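Local coordinates for putative uncharacterized protein (Enterococcus faecalis, PDB 4EC6) that is of unknown function but, as a VirB8-like, NTF2-like domain of the plasmid transfer protein TraM, probably takes part in type IV secretion during conjugation, at residues K73-E76 / N77-S81; V90-S93 / D94-A97. One frame throughout, in Å; residues are numbered along the deposited sequence.

Interaction 1 (K73-E76 / N77-S81); sequences KNQE and NYQSS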
ATOM      1  N   LYS A  73      -6.598  15.480 -21.703  1.00 24.28           N
ATOM      2  CA  LYS A  73      -5.920  16.475 -22.478  1.00 24.70           C
ATOM      3  C   LYS A  73      -6.718  17.800 -22.511  1.00 22.90           C
ATOM      4  O   LYS A  73      -6.140  18.856 -22.731  1.00 20.06           O
ATOM      5  CB  LYS A  73      -5.635  15.888 -23.870  1.00 30.21           C
ATOM      6  CG  LYS A  73      -4.941  16.799 -24.859  1.00 30.95           C
ATOM      7  CD  LYS A  73      -3.435  16.806 -24.713  1.00 34.99           C
ATOM      8  CE  LYS A  73      -2.947  18.149 -25.284  1.00 35.81           C
ATOM      9  NZ  LYS A  73      -1.522  18.221 -25.705  1.00 37.00           N
ATOM     10  N   ASN A  74      -8.025  17.731 -22.266  1.00 21.06           N
ATOM     11  CA  ASN A  74      -8.851  18.909 -22.075  1.00 21.40           C
ATOM     12  C   ASN A  74      -8.560  19.574 -20.711  1.00 21.17           C
ATOM     13  O   ASN A  74      -8.953  19.049 -19.677  1.00 20.53           O
ATOM     14  CB  ASN A  74     -10.334  18.524 -22.152  1.00 22.13           C
ATOM     15  CG  ASN A  74     -11.256  19.748 -22.114  1.00 25.01           C
ATOM     16  OD1 ASN A  74     -11.566  20.290 -21.031  1.00 29.06           O
ATOM     17  ND2 ASN A  74     -11.700  20.191 -23.290  1.00 22.17           N
ATOM     18  N   GLN A  75      -7.903  20.720 -20.724  1.00 21.05           N
ATOM     19  CA  GLN A  75      -7.544  21.445 -19.513  1.00 22.97           C
ATOM     20  C   GLN A  75      -8.708  21.739 -18.525  1.00 23.81           C
ATOM     21  O   GLN A  75      -8.531  21.624 -17.309  1.00 21.70           O
ATOM     22  CB  GLN A  75      -6.771  22.711 -19.897  1.00 23.48           C
ATOM     23  CG  GLN A  75      -6.817  23.856 -18.895  1.00 24.26           C
ATOM     24  CD  GLN A  75      -5.883  25.004 -19.249  1.00 25.96           C
ATOM     25  OE1 GLN A  75      -4.888  24.822 -19.950  1.00 28.51           O
ATOM     26  NE2 GLN A  75      -6.189  26.198 -18.750  1.00 26.56           N
ATOM     27  N   GLU A  76      -9.886  22.110 -19.033  1.00 26.00           N
ATOM     28  CA  GLU A  76     -11.023  22.331 -18.131  1.00 27.68           C
ATOM     29  C   GLU A  76     -11.450  21.044 -17.419  1.00 25.92           C
ATOM     30  O   GLU A  76     -11.724  21.053 -16.234  1.00 28.15           O
ATOM     31  CB  GLU A  76     -12.212  23.033 -18.817  1.00 30.13           C
ATOM     32  CG  GLU A  76     -11.893  24.446 -19.342  1.00 35.47           C
ATOM     33  CD  GLU A  76     -11.596  25.485 -18.243  1.00 37.69           C
ATOM     34  OE1 GLU A  76     -12.324  25.535 -17.227  1.00 37.05           O
ATOM     35  OE2 GLU A  76     -10.639  26.276 -18.398  1.00 42.45           O
ATOM     36  N   ASN A  77     -11.496  19.936 -18.127  1.00 25.76           N
ATOM     37  CA  ASN A  77     -11.883  18.688 -17.483  1.00 26.39           C
ATOM     38  C   ASN A  77     -10.806  18.166 -16.493  1.00 23.55           C
ATOM     39  O   ASN A  77     -11.142  17.585 -15.474  1.00 21.98           O
ATOM     40  CB  ASN A  77     -12.263  17.639 -18.540  1.00 30.45           C
ATOM     41  CG  ASN A  77     -13.347  18.139 -19.494  1.00 32.97           C
ATOM     42  OD1 ASN A  77     -13.974  19.149 -19.225  1.00 38.75           O
ATOM     43  ND2 ASN A  77     -13.558  17.443 -20.616  1.00 34.04           N
ATOM     44  N   TYR A  78      -9.527  18.408 -16.796  1.00 20.14           N
ATOM     45  CA  TYR A  78      -8.441  17.925 -15.977  1.00 18.26           C
ATOM     46  C   TYR A  78      -8.535  18.680 -14.629  1.00 18.44           C
ATOM     47  O   TYR A  78      -8.531  18.077 -13.525  1.00 17.06           O
ATOM     48  CB  TYR A  78      -7.082  18.124 -16.682  1.00 16.98           C
ATOM     49  CG  TYR A  78      -5.912  17.969 -15.736  1.00 16.02           C
ATOM     50  CD1 TYR A  78      -5.406  16.717 -15.422  1.00 15.03           C
ATOM     51  CD2 TYR A  78      -5.345  19.096 -15.094  1.00 15.75           C
ATOM     52  CE1 TYR A  78      -4.362  16.578 -14.516  1.00 14.48           C
ATOM     53  CE2 TYR A  78      -4.295  18.957 -14.189  1.00 14.46           C
ATOM     54  CZ  TYR A  78      -3.815  17.694 -13.908  1.00 14.26           C
ATOM     55  OH  TYR A  78      -2.787  17.560 -13.016  1.00 13.52           O
ATOM     56  N   GLN A  79      -8.706  19.982 -14.738  1.00 16.81           N
ATOM     57  CA  GLN A  79      -8.977  20.776 -13.581  1.00 17.29           C
ATOM     58  C   GLN A  79     -10.237  20.431 -12.834  1.00 17.82           C
ATOM     59  O   GLN A  79     -10.224  20.381 -11.615  1.00 17.29           O
ATOM     60  CB  GLN A  79      -8.926  22.212 -13.932  1.00 17.61           C
ATOM     61  CG  GLN A  79      -7.549  22.594 -14.408  1.00 18.48           C
ATOM     62  CD  GLN A  79      -7.573  23.989 -14.885  1.00 19.21           C
ATOM     63  OE1 GLN A  79      -8.569  24.642 -14.634  1.00 23.08           O
ATOM     64  NE2 GLN A  79      -6.502  24.479 -15.534  1.00 16.63           N
ATOM     65  N   SER A  80     -11.321  20.121 -13.531  1.00 19.25           N
ATOM     66  CA  SER A  80     -12.560  19.813 -12.799  1.00 18.76           C
ATOM     67  C   SER A  80     -12.455  18.564 -12.010  1.00 17.68           C
ATOM     68  O   SER A  80     -12.991  18.485 -10.935  1.00 18.11           O
ATOM     69  CB  SER A  80     -13.722  19.621 -13.749  1.00 19.90           C
ATOM     70  OG  SER A  80     -13.962  20.841 -14.350  1.00 23.92           O
ATOM     71  N   SER A  81     -11.820  17.550 -12.581  1.00 17.09           N
ATOM     72  CA  SER A  81     -11.769  16.261 -11.928  1.00 16.31           C
ATOM     73  C   SER A  81     -10.853  16.282 -10.701  1.00 14.74           C
ATOM     74  O   SER A  81     -10.925  15.387  -9.911  1.00 14.08           O
ATOM     75  CB  SER A  81     -11.351  15.160 -12.919  1.00 16.70           C
ATOM     76  OG  SER A  81     -12.120  15.262 -14.100  1.00 17.45           O
TER

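Interaction 2 (V90-S93 / D94-A97); sequences VDIS and DWKA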
ATOM      1  N   VAL A  90      -5.791  27.733  -3.762  1.00 17.80           N
ATOM      2  CA  VAL A  90      -4.701  27.477  -4.675  1.00 17.30           C
ATOM      3  C   VAL A  90      -5.173  27.816  -6.084  1.00 17.19           C
ATOM      4  O   VAL A  90      -6.319  27.478  -6.431  1.00 16.30           O
ATOM      5  CB  VAL A  90      -4.305  25.992  -4.636  1.00 17.79           C
ATOM      6  CG1 VAL A  90      -3.305  25.674  -5.745  1.00 15.85           C
ATOM      7  CG2 VAL A  90      -3.779  25.618  -3.237  1.00 16.42           C
ATOM      8  N   ASP A  91      -4.313  28.483  -6.870  1.00 16.57           N
ATOM      9  CA  ASP A  91      -4.643  28.840  -8.249  1.00 17.50           C
ATOM     10  C   ASP A  91      -4.376  27.592  -9.094  1.00 17.08           C
ATOM     11  O   ASP A  91      -3.233  27.193  -9.246  1.00 16.50           O
ATOM     12  CB  ASP A  91      -3.837  30.086  -8.716  1.00 17.65           C
ATOM     13  CG  ASP A  91      -4.014  30.432 -10.271  1.00 18.88           C
ATOM     14  OD1 ASP A  91      -4.664  29.701 -11.022  1.00 17.61           O
ATOM     15  OD2 ASP A  91      -3.468  31.458 -10.764  1.00 19.56           O
ATOM     16  N   ILE A  92      -5.436  26.951  -9.574  1.00 16.92           N
ATOM     17  CA  ILE A  92      -5.268  25.756 -10.413  1.00 17.20           C
ATOM     18  C   ILE A  92      -5.622  26.064 -11.854  1.00 17.04           C
ATOM     19  O   ILE A  92      -5.662  25.167 -12.696  1.00 16.85           O
ATOM     20  CB  ILE A  92      -6.071  24.492  -9.958  1.00 16.22           C
ATOM     21  CG1 ILE A  92      -7.571  24.748 -10.021  1.00 16.10           C
ATOM     22  CG2 ILE A  92      -5.650  24.020  -8.576  1.00 15.71           C
ATOM     23  CD1 ILE A  92      -8.405  23.477 -10.026  1.00 17.21           C
ATOM     24  N   SER A  93      -5.869  27.331 -12.150  1.00 17.65           N
ATOM     25  CA  SER A  93      -6.253  27.741 -13.533  1.00 18.59           C
ATOM     26  C   SER A  93      -5.223  27.357 -14.636  1.00 19.06           C
ATOM     27  O   SER A  93      -5.601  27.114 -15.779  1.00 18.67           O
ATOM     28  CB  SER A  93      -6.513  29.241 -13.580  1.00 18.05           C
ATOM     29  OG  SER A  93      -5.284  29.935 -13.341  1.00 18.67           O
ATOM     30  N   ASP A  94      -3.936  27.290 -14.288  1.00 20.22           N
ATOM     31  CA  ASP A  94      -2.891  26.853 -15.252  1.00 23.55           C
ATOM     32  C   ASP A  94      -2.390  25.369 -15.167  1.00 23.17           C
ATOM     33  O   ASP A  94      -1.470  25.004 -15.872  1.00 25.54           O
ATOM     34  CB  ASP A  94      -1.701  27.846 -15.279  1.00 26.27           C
ATOM     35  CG  ASP A  94      -2.151  29.291 -15.634  1.00 37.14           C
ATOM     36  OD1 ASP A  94      -1.732  30.256 -14.944  1.00 41.75           O
ATOM     37  OD2 ASP A  94      -2.958  29.485 -16.593  1.00 39.59           O
ATOM     38  N   TRP A  95      -2.984  24.518 -14.332  1.00 20.73           N
ATOM     39  CA  TRP A  95      -2.514  23.144 -14.230  1.00 18.78           C
ATOM     40  C   TRP A  95      -2.985  22.429 -15.448  1.00 19.03           C
ATOM     41  O   TRP A  95      -4.146  22.508 -15.762  1.00 19.24           O
ATOM     42  CB  TRP A  95      -3.072  22.467 -12.987  1.00 15.48           C
ATOM     43  CG  TRP A  95      -2.550  23.025 -11.675  1.00 14.71           C
ATOM     44  CD1 TRP A  95      -1.856  24.213 -11.460  1.00 14.17           C
ATOM     45  CD2 TRP A  95      -2.709  22.456 -10.347  1.00 13.26           C
ATOM     46  NE1 TRP A  95      -1.567  24.365 -10.155  1.00 12.92           N
ATOM     47  CE2 TRP A  95      -2.052  23.360  -9.436  1.00 12.80           C
ATOM     48  CE3 TRP A  95      -3.315  21.313  -9.838  1.00 13.35           C
ATOM     49  CZ2 TRP A  95      -2.015  23.133  -8.079  1.00 12.81           C
ATOM     50  CZ3 TRP A  95      -3.264  21.092  -8.460  1.00 12.46           C
ATOM     51  CH2 TRP A  95      -2.636  21.986  -7.609  1.00 12.61           C
ATOM     52  N   LYS A  96      -2.096  21.726 -16.135  1.00 19.80           N
ATOM     53  CA  LYS A  96      -2.486  20.852 -17.239  1.00 21.25           C
ATOM     54  C   LYS A  96      -2.024  19.425 -16.978  1.00 20.22           C
ATOM     55  O   LYS A  96      -1.157  19.180 -16.124  1.00 18.03           O
ATOM     56  CB  LYS A  96      -1.862  21.336 -18.551  1.00 24.84           C
ATOM     57  CG  LYS A  96      -2.360  22.679 -19.043  1.00 30.40           C
ATOM     58  CD  LYS A  96      -1.297  23.344 -19.913  1.00 36.92           C
ATOM     59  CE  LYS A  96      -1.424  24.874 -19.852  1.00 45.12           C
ATOM     60  NZ  LYS A  96      -0.198  25.626 -20.286  1.00 47.45           N
ATOM     61  N   ALA A  97      -2.578  18.483 -17.745  1.00 20.12           N
ATOM     62  CA  ALA A  97      -2.116  17.103 -17.717  1.00 19.66           C
ATOM     63  C   ALA A  97      -0.623  17.170 -17.926  1.00 19.95           C
ATOM     64  O   ALA A  97      -0.152  17.979 -18.709  1.00 21.61           O
ATOM     65  CB  ALA A  97      -2.784  16.287 -18.805  1.00 19.62           C
TER
HETATM   66  O   HOH W   1      -2.395  27.564 -11.819  1.00 26.88           O

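Interaction 1 (K73-E76 / N77-S81)
N74 caps the first turn of helix 75-82 with its side chain, OD1 accepting from N77 N at 2.9 Å. CG lies anti to the backbone N (chi1 -174°), which turns the amide toward the helix start and lets N77 N meet OD1 in the carbonyl plane, on a lone pair. The two asparagine amides also stack, their planes 24° apart, with N77 ND2 3.6 Å from N74 CG.

Backbone bonds begin the helix proper: Y78 N donates to N74 O (3.0 Å) and Q79 N to Q75 O (3.1 Å). E76 O takes two donors from S80, which approach from opposite faces of its carbonyl plane, N at 2.9 Å and the hydroxyl OG also at 2.9 Å; the serine side chain thus folds back onto its own helix.

Q75 and Q79, one turn apart, run side by side in the same direction, with Q79 NE2 3.4 Å from Q75 CG. The same NE2 donates to W95 O in the loop that leads to strand 101-112. Y78, the buried residue here, packs its ring on W95 and bonds through OH to Y68 O at the end of helix 54-68.

Interaction 2 (V90-S93 / D94-A97)
The indole of W95 carries the CG2 methyl of I92 on one face: CG2 stands 3.5 Å from the centroid of the six-membered ring, directly on its normal, a CH-pi contact over the middle of the ring. V90 CG1 approaches obliquely and reaches CZ2 of W95 at 3.7 Å, the two side chains crossing at about a right angle. D91 O also comes in obliquely, 3.4 Å from W95 NE1, but the angle is too poor for a hydrogen bond. In I92 the CG1 branch takes the crowded position between backbone N and carbonyl carbon (chi1 63°); this puts CG2 beside the backbone N, over the indole, while the longer branch leads away toward helix 75-82, where I92 touches Q79 and L82.

The backbone from I92 to W95 forms a type I beta turn, which brings the isoleucine and the indole together. Its closing bond, W95 N to I92 O (3.2 Å), is nearly straight at nitrogen, yet the donor sits well above the carbonyl plane, 62° out of it. An Asx turn overlaps its start: S93 N donates to D91 OD1 at 2.9 Å, meeting that oxygen nearly along its C-O axis. S93 OG lies close to the same carboxylate oxygen, at a distance too short to be trusted. A water links D91, just before the beta turn, to D94 within it, donating to D91 O at 2.7 Å and accepting from D94 N at 2.9 Å, which gives the D94 amide an acceptor. Beyond these residues, the buried indole touches Y78 of helix 75-82, V86, and Q152 and P153 of strand 147-157, which places it between the helical layer and the sheet of this NTF2-like domain.

In the fold
The two interactions come in series along the chain, interaction 1 at the start of helix 75-82 and interaction 2 in the loop between that helix and strand 101-112. Their centres are about 9 Å apart, on the same side of the chain's centre. They meet at the amide of Q79: besides its bond to the carbonyl of W95, NE2 makes a weak one to S93 O. The helix is thereby tied to the loop that follows it in sequence. Below this layer lies the four-stranded antiparallel sheet, so the residues 73-81 and 90-97 together build part of the helical side of the VirB8-like domain.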